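Local coordinates for microcin B17-processing protein McbC (Escherichia coli str. K-12 substr. MG1655, PDB 6GRH), which is an FMN-binding oxidoreductase needed to process the inactive microcin B17 precursor McbA into the active peptide, at residues 132-137 with 172-177; 179-184 with 233-238. All blocks are in the same frame, centred on the assembly; numbering follows the deposited sequence.

Both contacts belong to one nitroreductase-type fold and are built on the same antiparallel sheet, their centres about 9 Å apart. In contact 1 the end of helix 167-175 is packed on a central strand. Contact 2 follows in the chain, with the next helix, 179-182, meeting strand 231-235, outermost in the sheet of this chain, where the flavin lies. They touch directly, the backbone L174 O lying 3.3 Å from W235 NE1. F261 also joins them, since L136 and L174 in contact 1 and L182 and W235 in contact 2 all pack against it. The FMN is part of contact 2, whereas the L174 side chain is about 11 Å from it.

Contact 1 of 2, residues 132-137 with 172-177; sequences FLCRLS and RSLSGG
The CD1 methyl of L174, near the end of helix 167-175, rests against both C134 and L136. On the way to it along 172-177, R172 is held by a salt bridge to E37 and a hydrogen bond from its NE to Y242 OH. S173 comes next, its hydroxyl bonded back to L170 O and its side chain packed on helix 240-246. L174 then faces the strand. Its chi2 of 174° sets CD1 anti to CA, so this branch is carried to the far end of the side chain. There CD1 sits 3.9 Å from C134 CB and 4.1 Å from C134 SG, and the same methyl lies 3.9 Å from L136 CD2. C134 and L136 can both touch this methyl because, two residues apart, they project from the same side of the chain. The two leucines meet obliquely, methyl against methyl, and the contact is wholly apolar. It is also small, burying 101 Å² in all, with the backbones well separated: C134 CA and L174 CA are 9.2 Å apart. After L174, S175 returns its OG to Y171 O, and G176 takes a positive phi of 52°, a conformation easily adopted by glycine, as the chain leaves the helix. The result is helix-on-sheet packing within the nitroreductase-type fold. Strand 129-135 is flanked by 149-153 and 187-194 in the antiparallel sheet, and helix 167-175 lies over this side of it, where L174 reaches beyond the strand to A188 on 187-194 and to V259 and F261 on 254-263, with V243 of helix 240-246 packed beside it.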
loop_
_atom_site.group_PDB
_atom_site.type_symbol
_atom_site.label_atom_id
_atom_site.label_comp_id
_atom_site.label_asym_id
_atom_site.label_seq_id
_atom_site.Cartn_x
_atom_site.Cartn_y
_atom_site.Cartn_z
ATOM N N PHE D 132 12.152 -21.034 17.260
ATOM C CA PHE D 132 13.571 -21.287 17.214
ATOM C C PHE D 132 14.175 -21.012 18.593
ATOM O O PHE D 132 13.728 -20.117 19.310
ATOM C CB PHE D 132 14.215 -20.416 16.149
ATOM C CG PHE D 132 13.900 -20.837 14.731
ATOM C CD1 PHE D 132 12.743 -20.411 14.111
ATOM C CD2 PHE D 132 14.772 -21.659 14.018
ATOM C CE1 PHE D 132 12.458 -20.776 12.789
ATOM C CE2 PHE D 132 14.497 -22.038 12.704
ATOM C CZ PHE D 132 13.325 -21.617 12.096
ATOM N N LEU D 133 15.163 -21.815 18.955
ATOM C CA LEU D 133 15.826 -21.737 20.244
ATOM C C LEU D 133 17.224 -21.202 19.986
ATOM O O LEU D 133 17.942 -21.758 19.153
ATOM C CB LEU D 133 15.908 -23.116 20.872
ATOM C CG LEU D 133 16.855 -23.310 22.068
ATOM C CD1 LEU D 133 16.417 -22.448 23.239
ATOM C CD2 LEU D 133 16.858 -24.781 22.433
ATOM N N CYS D 134 17.588 -20.123 20.679
ATOM C CA CYS D 134 18.910 -19.504 20.538
ATOM C C CYS D 134 19.670 -19.596 21.849
ATOM O O CYS D 134 19.202 -19.086 22.867
ATOM C CB CYS D 134 18.766 -18.035 20.100
ATOM S SG CYS D 134 18.140 -17.846 18.410
ATOM N N ARG D 135 20.836 -20.252 21.827
ATOM C CA ARG D 135 21.679 -20.408 23.014
ATOM C C ARG D 135 22.597 -19.184 23.110
ATOM O O ARG D 135 23.317 -18.891 22.165
ATOM C CB ARG D 135 22.496 -21.696 22.909
ATOM C CG ARG D 135 23.508 -21.902 24.015
ATOM C CD ARG D 135 24.055 -23.325 23.983
ATOM N NE ARG D 135 25.129 -23.507 24.944
ATOM C CZ ARG D 135 26.414 -23.187 24.744
ATOM N NH1 ARG D 135 26.839 -22.649 23.598
ATOM N NH2 ARG D 135 27.286 -23.408 25.714
ATOM N N LEU D 136 22.565 -18.484 24.241
ATOM C CA LEU D 136 23.166 -17.141 24.364
ATOM C C LEU D 136 24.277 -16.987 25.380
ATOM O O LEU D 136 24.874 -15.903 25.458
ATOM C CB LEU D 136 22.095 -16.115 24.723
ATOM C CG LEU D 136 20.939 -15.963 23.742
ATOM C CD1 LEU D 136 19.987 -14.907 24.255
ATOM C CD2 LEU D 136 21.479 -15.596 22.379
ATOM N N SER D 137 24.531 -18.024 26.174
ATOM C CA SER D 137 25.602 -17.998 27.169
ATOM C C SER D 137 26.356 -19.311 27.118
ATOM O O SER D 137 25.744 -20.368 26.943
ATOM C CB SER D 137 25.003 -17.825 28.562
ATOM O OG SER D 137 25.942 -18.146 29.581
ATOM N N ARG D 172 24.250 -10.385 20.153
ATOM C CA ARG D 172 24.312 -9.057 19.544
ATOM C C ARG D 172 23.068 -8.811 18.676
ATOM O O ARG D 172 22.385 -7.795 18.839
ATOM C CB ARG D 172 25.607 -8.897 18.738
ATOM C CG ARG D 172 25.761 -7.550 18.065
ATOM C CD ARG D 172 27.085 -7.423 17.331
ATOM N NE ARG D 172 26.930 -6.490 16.210
ATOM C CZ ARG D 172 27.028 -5.157 16.286
ATOM N NH1 ARG D 172 27.326 -4.537 17.439
ATOM N NH2 ARG D 172 26.838 -4.437 15.176
ATOM N N SER D 173 22.751 -9.764 17.802
ATOM C CA SER D 173 21.592 -9.607 16.897
ATOM C C SER D 173 20.241 -9.515 17.627
ATOM O O SER D 173 19.371 -8.695 17.276
ATOM C CB SER D 173 21.580 -10.706 15.825
ATOM O OG SER D 173 21.058 -11.942 16.315
ATOM N N LEU D 174 20.058 -10.326 18.659
ATOM C CA LEU D 174 18.749 -10.365 19.358
ATOM C C LEU D 174 18.492 -9.203 20.320
ATOM O O LEU D 174 17.362 -8.856 20.567
ATOM C CB LEU D 174 18.623 -11.674 20.129
ATOM C CG LEU D 174 18.536 -12.959 19.308
ATOM C CD1 LEU D 174 18.554 -14.157 20.231
ATOM C CD2 LEU D 174 17.257 -12.973 18.527
ATOM N N SER D 175 19.540 -8.631 20.881
ATOM C CA SER D 175 19.413 -7.685 21.997
ATOM C C SER D 175 19.317 -6.239 21.534
ATOM O O SER D 175 19.054 -5.347 22.345
ATOM C CB SER D 175 20.592 -7.845 22.954
ATOM O OG SER D 175 21.818 -7.583 22.294
ATOM N N GLY D 176 19.574 -6.014 20.244
ATOM C CA GLY D 176 19.491 -4.700 19.629
ATOM C C GLY D 176 20.269 -3.624 20.344
ATOM O O GLY D 176 21.357 -3.864 20.858
ATOM N N GLY D 177 19.694 -2.435 20.407
ATOM C CA GLY D 177 20.350 -1.316 21.056
ATOM C C GLY D 177 20.445 -1.361 22.568
ATOM O O GLY D 177 21.309 -0.717 23.125
#

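Contact 2 of 2, residues 179-184 with 233-238; sequences SERLGK and RVWAGY. With FMN (flavin mononucleotide), chain O.
Helix 179-182, which carries R181 and L182, approaches R233 and W235 at the end of strand 231-235, the nearest backbone pair being L182 CA and R233 CA at 9.2 Å. L182 lays its CD1 methyl over one face of the W235 indole, 4.2 Å from the centroid of the six-membered ring, in a CH-pi contact. The opposite face of the indole is turned to the flavin, and W235 CZ3 lies 3.4 Å from FMN N3. R181 stretches its chain from CG to NE, bringing the edge of the guanidinium to the flavin carbonyl, where NH1 and NH2 both bond to FMN O2, at 2.9 and 3.0 Å. D178 pairs with R181 NH1 and helps fix the group. Such a flavin, held between subunits, is a hallmark of the nitroreductase fold; here R117 of the second subunit also bonds to it, and M209 of that subunit packs on A236. R233 bends at chi3 (-75°) and directs NH1 in its own plane to FMN N1, at 3.1 Å and with an angle of 159°; a weak bond from NH1 also reaches O2. Its NE and NH2 are held by G86 O and S85 O. The two guanidinium planes stand 81° apart, with R181 NH2 over one face of R233. Gathered at N1 and O2, these arginines would probably stabilise negative charge on the reduced flavin. Farther along the ring system, A236 N bonds to FMN N5 at 3.1 Å and also to O4, from the loop that follows the strand.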
loop_
_atom_site.group_PDB
_atom_site.type_symbol
_atom_site.label_atom_id
_atom_site.label_comp_id
_atom_site.label_asym_id
_atom_site.label_seq_id
_atom_site.Cartn_x
_atom_site.Cartn_y
_atom_site.Cartn_z
ATOM N N SER D 179 21.192 -3.679 24.952
ATOM C CA SER D 179 21.835 -4.875 25.495
ATOM C C SER D 179 22.422 -4.675 26.899
ATOM O O SER D 179 22.409 -5.599 27.713
ATOM C CB SER D 179 22.905 -5.389 24.533
ATOM O OG SER D 179 23.864 -4.387 24.293
ATOM N N GLU D 180 22.916 -3.480 27.205
ATOM C CA GLU D 180 23.418 -3.237 28.558
ATOM C C GLU D 180 22.324 -3.423 29.611
ATOM O O GLU D 180 22.558 -4.039 30.644
ATOM C CB GLU D 180 24.046 -1.849 28.698
ATOM C CG GLU D 180 24.967 -1.754 29.911
ATOM C CD GLU D 180 25.429 -0.340 30.218
ATOM O OE1 GLU D 180 25.366 0.531 29.314
ATOM O OE2 GLU D 180 25.856 -0.096 31.372
ATOM N N ARG D 181 21.138 -2.877 29.347
ATOM C CA ARG D 181 20.022 -2.992 30.281
ATOM C C ARG D 181 19.516 -4.447 30.345
ATOM O O ARG D 181 19.161 -4.944 31.412
ATOM C CB ARG D 181 18.904 -2.011 29.886
ATOM C CG ARG D 181 17.554 -2.259 30.521
ATOM C CD ARG D 181 16.602 -1.082 30.383
ATOM N NE ARG D 181 15.283 -1.552 30.784
ATOM C CZ ARG D 181 14.455 -2.251 30.019
ATOM N NH1 ARG D 181 14.764 -2.547 28.758
ATOM N NH2 ARG D 181 13.301 -2.675 30.525
ATOM N N LEU D 182 19.503 -5.127 29.199
ATOM C CA LEU D 182 19.065 -6.530 29.150
ATOM C C LEU D 182 19.897 -7.446 30.015
ATOM O O LEU D 182 19.344 -8.320 30.664
ATOM C CB LEU D 182 19.052 -7.073 27.717
ATOM C CG LEU D 182 18.554 -8.507 27.542
ATOM C CD1 LEU D 182 17.070 -8.605 27.872
ATOM C CD2 LEU D 182 18.824 -8.987 26.127
ATOM N N GLY D 183 21.211 -7.255 29.998
ATOM C CA GLY D 183 22.146 -8.087 30.747
ATOM C C GLY D 183 22.486 -9.329 29.942
ATOM O O GLY D 183 22.654 -9.251 28.719
ATOM N N LYS D 184 22.547 -10.477 30.616
ATOM C CA LYS D 184 23.000 -11.714 30.014
ATOM C C LYS D 184 22.018 -12.857 30.265
ATOM O O LYS D 184 22.151 -13.603 31.225
ATOM C CB LYS D 184 24.403 -12.038 30.503
ATOM C CG LYS D 184 25.430 -11.053 29.969
ATOM C CD LYS D 184 26.843 -11.558 30.163
ATOM C CE LYS D 184 27.341 -11.289 31.566
ATOM N NZ LYS D 184 27.706 -9.850 31.745
ATOM N N ARG D 233 11.460 -12.257 29.407
ATOM C CA ARG D 233 10.997 -10.983 28.872
ATOM C C ARG D 233 10.759 -11.100 27.367
ATOM O O ARG D 233 11.659 -11.437 26.623
ATOM C CB ARG D 233 12.000 -9.856 29.157
ATOM C CG ARG D 233 11.517 -8.478 28.697
ATOM C CD ARG D 233 12.401 -7.327 29.150
ATOM N NE ARG D 233 12.194 -7.033 30.574
ATOM C CZ ARG D 233 11.437 -6.053 31.082
ATOM N NH1 ARG D 233 10.783 -5.193 30.313
ATOM N NH2 ARG D 233 11.313 -5.956 32.401
ATOM N N VAL D 234 9.545 -10.767 26.944
ATOM C CA VAL D 234 9.214 -10.637 25.525
ATOM C C VAL D 234 9.868 -9.352 25.058
ATOM O O VAL D 234 9.902 -8.379 25.787
ATOM C CB VAL D 234 7.668 -10.651 25.286
ATOM C CG1 VAL D 234 7.335 -10.613 23.792
ATOM C CG2 VAL D 234 7.050 -11.887 25.891
ATOM N N TRP D 235 10.368 -9.342 23.829
ATOM C CA TRP D 235 11.288 -8.318 23.405
ATOM C C TRP D 235 11.122 -8.009 21.914
ATOM O O TRP D 235 11.261 -8.881 21.076
ATOM C CB TRP D 235 12.684 -8.842 23.677
ATOM C CG TRP D 235 13.797 -7.924 23.452
ATOM C CD1 TRP D 235 14.586 -7.827 22.329
ATOM C CD2 TRP D 235 14.360 -7.056 24.417
ATOM N NE1 TRP D 235 15.592 -6.919 22.541
ATOM C CE2 TRP D 235 15.486 -6.439 23.821
ATOM C CE3 TRP D 235 14.034 -6.739 25.741
ATOM C CZ2 TRP D 235 16.249 -5.503 24.487
ATOM C CZ3 TRP D 235 14.800 -5.821 26.404
ATOM C CH2 TRP D 235 15.910 -5.207 25.782
ATOM N N ALA D 236 10.874 -6.748 21.619
ATOM C CA ALA D 236 10.734 -6.243 20.260
ATOM C C ALA D 236 11.896 -5.383 19.787
ATOM O O ALA D 236 11.922 -4.980 18.638
ATOM C CB ALA D 236 9.426 -5.460 20.169
ATOM N N GLY D 237 12.881 -5.139 20.643
ATOM C CA GLY D 237 13.981 -4.217 20.336
ATOM C C GLY D 237 15.147 -4.933 19.667
ATOM O O GLY D 237 16.224 -5.031 20.239
ATOM N N TYR D 238 14.908 -5.476 18.473
ATOM C CA TYR D 238 15.956 -6.145 17.702
ATOM C C TYR D 238 15.837 -5.730 16.246
ATOM O O TYR D 238 14.779 -5.230 15.796
ATOM C CB TYR D 238 15.871 -7.677 17.866
ATOM C CG TYR D 238 14.595 -8.266 17.352
ATOM C CD1 TYR D 238 14.467 -8.639 16.018
ATOM C CD2 TYR D 238 13.485 -8.381 18.176
ATOM C CE1 TYR D 238 13.273 -9.139 15.529
ATOM C CE2 TYR D 238 12.314 -8.890 17.714
ATOM C CZ TYR D 238 12.207 -9.265 16.382
ATOM O OH TYR D 238 11.012 -9.761 15.902
HETATM N N1 FMN O . 10.467 -4.842 27.285
HETATM C C2 FMN O . 11.641 -4.233 26.978
HETATM O O2 FMN O . 12.357 -3.858 27.924
HETATM N N3 FMN O . 12.041 -4.027 25.700
HETATM C C4 FMN O . 11.299 -4.427 24.640
HETATM O O4 FMN O . 11.684 -4.240 23.465
HETATM C C4A FMN O . 9.995 -5.088 24.892
HETATM N N5 FMN O . 9.185 -5.506 23.891
HETATM C C5A FMN O . 8.004 -6.122 24.160
HETATM C C6 FMN O . 7.205 -6.550 23.104
HETATM C C7 FMN O . 5.987 -7.182 23.331
HETATM C C7M FMN O . 5.141 -7.630 22.164
HETATM C C8 FMN O . 5.531 -7.422 24.726
HETATM C C8M FMN O . 4.220 -8.108 24.984
HETATM C C9 FMN O . 6.323 -7.004 25.797
HETATM C C9A FMN O . 7.556 -6.357 25.574
HETATM N N10 FMN O . 8.394 -5.916 26.639
HETATM C C10 FMN O . 9.618 -5.278 26.318
HETATM C "C1'" FMN O . 8.041 -6.109 28.050
HETATM C "C2'" FMN O . 7.099 -5.014 28.499
HETATM O "O2'" FMN O . 7.820 -3.768 28.574
HETATM C "C3'" FMN O . 6.448 -5.405 29.831
HETATM O "O3'" FMN O . 5.589 -6.536 29.636
HETATM C "C4'" FMN O . 5.643 -4.272 30.459
HETATM O "O4'" FMN O . 6.516 -3.184 30.764
HETATM C "C5'" FMN O . 4.936 -4.666 31.753
HETATM O "O5'" FMN O . 5.902 -5.139 32.689
HETATM P P FMN O . 5.800 -6.611 33.313
HETATM O O1P FMN O . 5.887 -7.582 32.159
HETATM O O2P FMN O . 7.013 -6.680 34.220
HETATM O O3P FMN O . 4.482 -6.555 34.021
#